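Local coordinates for protein tannase (PDB 6YQ4) that is a magnesium-binding tannase of the alpha/beta-hydrolase class that probably hydrolyses gallotannins, detoxifying them, at residues Lys280-Gly285 / Leu459-Lys464. Sequence-based numbering, arbitrary orientation.
Sequences KLTDDG and LKNSGK
Leu281 and Thr282, in the loop that follows helix 259-279, receive the carboxamide of Asn461 from the last turn of helix 450-461. In this alpha/beta-hydrolase fold that helix leads into strand 465-469, an outermost strand of the main sheet, and the contact lies on the surface, away from the magnesium site. Lys280 leaves helical geometry with positive phi, turning the chain out of its helix. Leu281, buried, packs its apolar side chain on Ile454 and Leu457 of helix 450-461; separately, its CD2 lies 3.7 Å from Asn461 OD1, the two side chains meeting at about a right angle. At Thr282 the backbone does the binding. Its N gives a nearly straight bond of 2.9 Å to Asn461 OD1 (170° at the hydrogen), and Asn461 ND2 returns one of 2.8 Å to Thr282 O. Asparagine suits the place because one flat group offers an acceptor and a donor side by side, matching the N-H and C=O of a single residue; the two bonds together fix the rotation of the amide. Thr282 O lies in the amide plane of Asn461, while ND2 sits off the Thr282 carbonyl plane. The CB of Asn461 already points at the loop, and chi1 of -72° sets CG beside the backbone N. Asp283 turns away and shapes the loop instead, its OD1 accepting from Gly285 N in an Asx turn and also from Asn287 N. Asp284 OD1 lies 3.8 Å from Lys460 CE, where the lysine chain bends, and 4.4 Å from NZ, beyond a salt bridge; the opposite charges may attract weakly. A Schellman motif closes the helix: Gly463 takes positive phi, where a CB would jam against the preceding carbonyl O, and its N bonds to Lys460 O at 3.0 Å, while Lys464 N reaches back to Leu459 O at 3.1 Å.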
# COMPACT_ATOMS: atom_id res chain seq x y z
N LYS A 280 -21.75 -4.95 -3.17
CA LYS A 280 -22.25 -5.98 -4.08
C LYS A 280 -21.10 -6.71 -4.76
O LYS A 280 -20.99 -6.78 -5.99
CB LYS A 280 -23.22 -5.38 -5.10
CG LYS A 280 -24.29 -4.57 -4.41
CD LYS A 280 -25.48 -4.28 -5.30
CE LYS A 280 -26.49 -3.42 -4.56
NZ LYS A 280 -26.82 -3.99 -3.21
N LEU A 281 -20.20 -7.22 -3.92
CA LEU A 281 -19.07 -8.00 -4.36
C LEU A 281 -19.50 -9.45 -4.61
O LEU A 281 -20.26 -10.03 -3.83
CB LEU A 281 -17.96 -7.94 -3.30
CG LEU A 281 -17.32 -6.57 -3.05
CD1 LEU A 281 -16.19 -6.72 -2.12
CD2 LEU A 281 -16.84 -5.94 -4.34
N THR A 282 -19.03 -10.01 -5.71
CA THR A 282 -19.29 -11.40 -6.05
C THR A 282 -17.98 -12.16 -6.11
O THR A 282 -16.95 -11.62 -6.51
CB THR A 282 -19.99 -11.52 -7.40
OG1 THR A 282 -19.16 -10.90 -8.38
CG2 THR A 282 -21.36 -10.84 -7.38
N ASP A 283 -18.03 -13.43 -5.70
CA ASP A 283 -16.84 -14.26 -5.84
C ASP A 283 -16.68 -14.76 -7.28
O ASP A 283 -17.32 -14.25 -8.19
CB ASP A 283 -16.89 -15.44 -4.86
CG ASP A 283 -18.03 -16.41 -5.17
OD1 ASP A 283 -18.69 -16.29 -6.24
OD2 ASP A 283 -18.27 -17.30 -4.32
N ASP A 284 -15.82 -15.76 -7.46
CA ASP A 284 -15.54 -16.32 -8.78
C ASP A 284 -16.78 -16.86 -9.47
O ASP A 284 -16.85 -16.88 -10.71
CB ASP A 284 -14.54 -17.46 -8.63
CG ASP A 284 -13.22 -17.11 -9.19
OD1 ASP A 284 -13.09 -15.97 -9.67
OD2 ASP A 284 -12.33 -17.99 -9.16
N GLY A 285 -17.74 -17.33 -8.71
CA GLY A 285 -18.90 -17.95 -9.30
C GLY A 285 -20.05 -17.01 -9.58
O GLY A 285 -21.11 -17.47 -10.02
N LEU A 459 -11.53 -5.46 -7.91
CA LEU A 459 -10.79 -5.49 -9.17
C LEU A 459 -11.19 -6.68 -10.05
O LEU A 459 -11.33 -6.56 -11.27
CB LEU A 459 -9.29 -5.51 -8.90
CG LEU A 459 -8.67 -4.31 -8.21
CD1 LEU A 459 -7.41 -4.71 -7.44
CD2 LEU A 459 -8.36 -3.26 -9.25
N LYS A 460 -11.36 -7.86 -9.45
CA LYS A 460 -11.83 -9.01 -10.21
C LYS A 460 -13.21 -8.76 -10.80
O LYS A 460 -13.48 -9.10 -11.96
CB LYS A 460 -11.86 -10.25 -9.31
CG LYS A 460 -10.50 -10.67 -8.83
CD LYS A 460 -10.61 -11.90 -7.97
CE LYS A 460 -10.63 -13.17 -8.80
NZ LYS A 460 -9.38 -13.92 -8.53
N ASN A 461 -14.11 -8.17 -10.00
CA ASN A 461 -15.48 -7.95 -10.47
C ASN A 461 -15.51 -6.97 -11.63
O ASN A 461 -16.49 -6.95 -12.38
CB ASN A 461 -16.36 -7.46 -9.31
CG ASN A 461 -16.66 -8.55 -8.28
OD1 ASN A 461 -17.24 -8.28 -7.24
ND2 ASN A 461 -16.30 -9.80 -8.59
N SER A 462 -14.45 -6.17 -11.77
CA SER A 462 -14.29 -5.18 -12.83
C SER A 462 -13.43 -5.67 -13.98
O SER A 462 -13.10 -4.88 -14.86
CB SER A 462 -13.70 -3.88 -12.28
OG SER A 462 -14.30 -3.49 -11.05
N GLY A 463 -13.08 -6.95 -14.02
CA GLY A 463 -12.46 -7.49 -15.21
C GLY A 463 -10.96 -7.39 -15.27
O GLY A 463 -10.38 -7.60 -16.35
N LYS A 464 -10.30 -7.11 -14.16
CA LYS A 464 -8.85 -6.98 -14.12
C LYS A 464 -8.24 -8.29 -13.65
O LYS A 464 -8.88 -9.08 -12.96
CB LYS A 464 -8.41 -5.83 -13.21
CG LYS A 464 -9.25 -4.56 -13.32
CD LYS A 464 -9.15 -3.94 -14.71
CE LYS A 464 -10.46 -3.23 -15.08
NZ LYS A 464 -10.60 -2.78 -16.54